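Local coordinates for actin-binding protein (PDB 1HQZ), which binds actin filaments but not monomers, probably through this N-terminal cofilin-homology domain, and regulates ARP2/3 complex-mediated actin assembly, at residues 55-69 with 81-95. Residues are numbered along the deposited sequence; the frame is centred on the assembly and turned at random.
Sequences FLQLFDETKVQYGLA and IIIIGWCPDSAPLKT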
# COMPACT_ATOMS: atom_id res chain seq x y z
N PHE A 55 -8.85 -5.10 2.52
CA PHE A 55 -7.81 -4.16 2.12
C PHE A 55 -8.26 -3.27 0.96
O PHE A 55 -8.22 -2.04 1.04
CB PHE A 55 -6.56 -4.96 1.72
CG PHE A 55 -5.44 -4.12 1.14
CD1 PHE A 55 -4.90 -3.04 1.85
CD2 PHE A 55 -4.86 -4.48 -0.07
CE1 PHE A 55 -3.80 -2.34 1.35
CE2 PHE A 55 -3.77 -3.79 -0.59
CZ PHE A 55 -3.24 -2.71 0.13
N LEU A 56 -8.72 -3.90 -0.11
CA LEU A 56 -9.13 -3.17 -1.30
C LEU A 56 -10.28 -2.20 -1.08
O LEU A 56 -10.46 -1.26 -1.87
CB LEU A 56 -9.47 -4.16 -2.41
CG LEU A 56 -8.26 -5.04 -2.76
CD1 LEU A 56 -8.67 -6.11 -3.77
CD2 LEU A 56 -7.14 -4.17 -3.32
N GLN A 57 -11.02 -2.39 -0.01
CA GLN A 57 -12.15 -1.53 0.31
C GLN A 57 -11.86 -0.51 1.40
O GLN A 57 -12.77 0.16 1.88
CB GLN A 57 -13.31 -2.38 0.78
CG GLN A 57 -13.82 -3.38 -0.22
CD GLN A 57 -15.02 -4.09 0.32
OE1 GLN A 57 -14.90 -5.02 1.13
NE2 GLN A 57 -16.19 -3.64 -0.09
N LEU A 58 -10.61 -0.38 1.81
CA LEU A 58 -10.33 0.53 2.91
C LEU A 58 -9.59 1.80 2.58
O LEU A 58 -9.09 2.47 3.49
CB LEU A 58 -9.58 -0.22 4.02
CG LEU A 58 -10.19 -1.49 4.61
CD1 LEU A 58 -10.14 -1.39 6.13
CD2 LEU A 58 -11.64 -1.66 4.20
N PHE A 59 -9.52 2.16 1.30
CA PHE A 59 -8.84 3.39 0.91
C PHE A 59 -9.79 4.58 0.97
O PHE A 59 -10.99 4.45 0.68
CB PHE A 59 -8.22 3.26 -0.49
CG PHE A 59 -7.04 2.33 -0.55
CD1 PHE A 59 -7.21 0.98 -0.86
CD2 PHE A 59 -5.75 2.80 -0.27
CE1 PHE A 59 -6.10 0.09 -0.89
CE2 PHE A 59 -4.65 1.94 -0.29
CZ PHE A 59 -4.83 0.57 -0.61
N ASP A 60 -9.25 5.74 1.34
CA ASP A 60 -10.03 6.98 1.47
C ASP A 60 -9.99 7.81 0.18
O ASP A 60 -8.93 8.28 -0.22
CB ASP A 60 -9.46 7.81 2.62
CG ASP A 60 -10.42 8.88 3.12
OD1 ASP A 60 -11.06 9.56 2.29
OD2 ASP A 60 -10.54 9.04 4.35
N GLU A 61 -11.15 8.01 -0.44
CA GLU A 61 -11.25 8.77 -1.68
C GLU A 61 -10.87 10.25 -1.60
O GLU A 61 -10.88 10.94 -2.61
CB GLU A 61 -12.66 8.66 -2.27
CG GLU A 61 -13.75 9.16 -1.35
CD GLU A 61 -15.13 9.08 -1.99
OE1 GLU A 61 -15.54 7.97 -2.40
OE2 GLU A 61 -15.81 10.13 -2.08
N THR A 62 -10.53 10.73 -0.41
CA THR A 62 -10.15 12.14 -0.27
C THR A 62 -8.68 12.32 0.09
O THR A 62 -8.23 13.43 0.31
CB THR A 62 -11.01 12.87 0.81
OG1 THR A 62 -10.78 12.27 2.09
CG2 THR A 62 -12.50 12.79 0.45
N LYS A 63 -7.95 11.21 0.17
CA LYS A 63 -6.54 11.28 0.55
C LYS A 63 -5.64 10.40 -0.29
O LYS A 63 -6.08 9.36 -0.81
CB LYS A 63 -6.35 10.86 2.01
CG LYS A 63 -7.19 11.61 3.02
CD LYS A 63 -7.04 10.97 4.39
CE LYS A 63 -8.00 11.58 5.39
NZ LYS A 63 -7.82 10.95 6.73
N VAL A 64 -4.39 10.82 -0.42
CA VAL A 64 -3.39 10.05 -1.14
C VAL A 64 -2.86 9.08 -0.10
O VAL A 64 -2.40 9.49 0.96
CB VAL A 64 -2.23 10.94 -1.62
CG1 VAL A 64 -1.08 10.09 -2.13
CG2 VAL A 64 -2.71 11.87 -2.71
N GLN A 65 -2.94 7.78 -0.38
CA GLN A 65 -2.48 6.80 0.58
C GLN A 65 -1.66 5.71 -0.07
O GLN A 65 -1.63 5.57 -1.29
CB GLN A 65 -3.67 6.16 1.29
CG GLN A 65 -4.64 7.15 1.91
CD GLN A 65 -5.91 6.48 2.41
OE1 GLN A 65 -6.58 5.77 1.66
NE2 GLN A 65 -6.23 6.69 3.67
N TYR A 66 -0.99 4.91 0.75
CA TYR A 66 -0.20 3.82 0.23
C TYR A 66 -0.58 2.58 1.00
O TYR A 66 -0.75 2.62 2.22
CB TYR A 66 1.29 4.12 0.37
CG TYR A 66 1.65 5.44 -0.28
CD1 TYR A 66 1.50 6.64 0.41
CD2 TYR A 66 2.05 5.50 -1.61
CE1 TYR A 66 1.71 7.87 -0.22
CE2 TYR A 66 2.27 6.71 -2.25
CZ TYR A 66 2.09 7.89 -1.55
OH TYR A 66 2.26 9.09 -2.19
N GLY A 67 -0.76 1.49 0.26
CA GLY A 67 -1.13 0.23 0.87
C GLY A 67 -0.06 -0.82 0.60
O GLY A 67 0.66 -0.75 -0.39
N LEU A 68 0.01 -1.79 1.50
CA LEU A 68 0.99 -2.87 1.41
C LEU A 68 0.28 -4.14 1.80
O LEU A 68 -0.38 -4.18 2.84
CB LEU A 68 2.13 -2.61 2.40
CG LEU A 68 3.18 -3.69 2.64
CD1 LEU A 68 4.13 -3.75 1.46
CD2 LEU A 68 3.95 -3.36 3.92
N ALA A 69 0.39 -5.18 0.98
CA ALA A 69 -0.28 -6.42 1.34
C ALA A 69 0.49 -7.65 0.91
O ALA A 69 1.12 -7.67 -0.15
CB ALA A 69 -1.69 -6.45 0.77
N ILE A 81 4.20 -9.84 -2.40
CA ILE A 81 3.91 -8.53 -1.86
C ILE A 81 3.45 -7.54 -2.93
O ILE A 81 4.08 -7.41 -4.00
CB ILE A 81 5.15 -7.94 -1.11
CG1 ILE A 81 5.41 -8.68 0.21
CG2 ILE A 81 4.89 -6.51 -0.73
CD1 ILE A 81 5.48 -10.16 0.13
N ILE A 82 2.35 -6.85 -2.65
CA ILE A 82 1.85 -5.86 -3.57
C ILE A 82 1.79 -4.51 -2.85
O ILE A 82 1.49 -4.45 -1.65
CB ILE A 82 0.45 -6.24 -4.12
CG1 ILE A 82 -0.08 -5.11 -5.02
CG2 ILE A 82 -0.52 -6.52 -2.97
CD1 ILE A 82 -1.38 -5.44 -5.77
N ILE A 83 2.15 -3.44 -3.54
CA ILE A 83 2.06 -2.13 -2.94
C ILE A 83 1.12 -1.35 -3.83
O ILE A 83 1.13 -1.51 -5.05
CB ILE A 83 3.41 -1.41 -2.85
CG1 ILE A 83 4.03 -1.26 -4.24
CG2 ILE A 83 4.33 -2.19 -1.94
CD1 ILE A 83 5.23 -0.34 -4.26
N ILE A 84 0.29 -0.52 -3.20
CA ILE A 84 -0.67 0.26 -3.95
C ILE A 84 -0.52 1.75 -3.70
O ILE A 84 -0.49 2.20 -2.56
CB ILE A 84 -2.12 -0.18 -3.60
CG1 ILE A 84 -2.36 -1.58 -4.18
CG2 ILE A 84 -3.13 0.82 -4.13
CD1 ILE A 84 -3.66 -2.19 -3.79
N GLY A 85 -0.38 2.51 -4.78
CA GLY A 85 -0.28 3.95 -4.69
C GLY A 85 -1.67 4.46 -5.00
O GLY A 85 -2.11 4.46 -6.15
N TRP A 86 -2.37 4.89 -3.96
CA TRP A 86 -3.73 5.39 -4.07
C TRP A 86 -3.71 6.92 -4.20
O TRP A 86 -3.31 7.63 -3.27
CB TRP A 86 -4.49 4.92 -2.82
CG TRP A 86 -5.87 5.46 -2.68
CD1 TRP A 86 -6.25 6.51 -1.90
CD2 TRP A 86 -7.05 4.97 -3.30
NE1 TRP A 86 -7.60 6.70 -1.99
CE2 TRP A 86 -8.12 5.77 -2.85
CE3 TRP A 86 -7.33 3.92 -4.20
CZ2 TRP A 86 -9.44 5.58 -3.26
CZ3 TRP A 86 -8.64 3.72 -4.61
CH2 TRP A 86 -9.69 4.55 -4.14
N CYS A 87 -4.13 7.41 -5.36
CA CYS A 87 -4.14 8.85 -5.63
C CYS A 87 -5.49 9.26 -6.21
O CYS A 87 -5.60 9.48 -7.41
CB CYS A 87 -3.03 9.18 -6.64
SG CYS A 87 -2.76 10.94 -6.96
N PRO A 88 -6.52 9.40 -5.35
CA PRO A 88 -7.89 9.78 -5.76
C PRO A 88 -7.99 11.21 -6.26
O PRO A 88 -7.22 12.08 -5.86
CB PRO A 88 -8.69 9.55 -4.49
CG PRO A 88 -7.73 9.98 -3.42
CD PRO A 88 -6.41 9.36 -3.88
N ASP A 89 -8.95 11.45 -7.15
CA ASP A 89 -9.15 12.78 -7.72
C ASP A 89 -9.40 13.84 -6.67
O ASP A 89 -8.90 14.96 -6.78
CB ASP A 89 -10.31 12.77 -8.73
CG ASP A 89 -10.02 11.92 -9.96
OD1 ASP A 89 -8.84 11.61 -10.23
OD2 ASP A 89 -10.99 11.56 -10.67
N SER A 90 -10.15 13.48 -5.63
CA SER A 90 -10.51 14.39 -4.54
C SER A 90 -9.42 14.76 -3.55
O SER A 90 -9.61 15.64 -2.72
CB SER A 90 -11.70 13.82 -3.78
OG SER A 90 -12.81 13.67 -4.64
N ALA A 91 -8.27 14.09 -3.62
CA ALA A 91 -7.17 14.40 -2.72
C ALA A 91 -6.67 15.80 -3.05
O ALA A 91 -6.79 16.25 -4.19
CB ALA A 91 -6.05 13.38 -2.89
N PRO A 92 -6.10 16.51 -2.06
CA PRO A 92 -5.60 17.87 -2.28
C PRO A 92 -4.65 18.00 -3.48
O PRO A 92 -3.74 17.19 -3.67
CB PRO A 92 -4.93 18.22 -0.95
CG PRO A 92 -4.68 16.90 -0.29
CD PRO A 92 -5.88 16.09 -0.67
N LEU A 93 -4.89 19.03 -4.28
CA LEU A 93 -4.11 19.29 -5.49
C LEU A 93 -2.62 19.02 -5.35
O LEU A 93 -2.07 18.16 -6.04
CB LEU A 93 -4.31 20.74 -5.95
CG LEU A 93 -3.60 21.12 -7.26
CD1 LEU A 93 -4.27 20.40 -8.41
CD2 LEU A 93 -3.67 22.63 -7.49
N LYS A 94 -1.98 19.75 -4.46
CA LYS A 94 -0.55 19.63 -4.25
C LYS A 94 -0.05 18.23 -3.92
O LYS A 94 1.06 17.87 -4.31
CB LYS A 94 -0.10 20.60 -3.15
CG LYS A 94 -0.33 22.05 -3.51
CD LYS A 94 0.13 22.97 -2.39
CE LYS A 94 -0.16 24.43 -2.71
NZ LYS A 94 0.23 25.34 -1.59
N THR A 95 -0.85 17.43 -3.22
CA THR A 95 -0.42 16.07 -2.89
C THR A 95 -0.52 15.17 -4.12
O THR A 95 0.29 14.26 -4.29
CB THR A 95 -1.27 15.47 -1.73
OG1 THR A 95 -2.63 15.35 -2.14
CG2 THR A 95 -1.19 16.36 -0.50
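Over one face of the Trp86 indole sits CB of Phe59, 3.6 Å from the centroid of the five-membered ring in a CH-pi contact, and the Phe59 ring follows as an offset stack, the planes 27° apart. Asp60 O and the CA of Glu61 lie at the indole edge, Gly67 N at the edge of the Phe59 ring, and Phe59 CE1 over one face of the Phe55 ring. The setting is the antiparallel hairpin 65-71/80-86 of the ADF-homology fold, and it illustrates how a loop can be tied to a hairpin, here by the Trp86 indole together with the Gln65 side-chain amide, whose OE1 accepts from Asp60 N at 2.7 Å. With CG anti to the backbone N (chi1 173°), Trp86 reaches the 59-63 loop. Farther along the sheet face that carries Trp86 and Ile84, Phe59 CZ meets Ile84 CG2 and Phe55 CE2 approaches Ile84 CD1 at 3.6 Å. Gly67, paired with Ile84, leaves room for the Phe55 ring, whose edge meets the glycine CA. Paired backbone hydrogen bonds join Gln65 to Trp86, Gly67 to Ile84 and Ala69 to Ile82. On the face of Tyr66, Leu68 and Ile83, Leu68 CD1 rests against Ile81 CG2 and Ile83 CG2. Two donors grip Asp60 O from opposite faces of its carbonyl plane: Lys63 N, closing a type I turn, and Trp86 NE1, at 2.7 Å with an N-H...O angle of 161°.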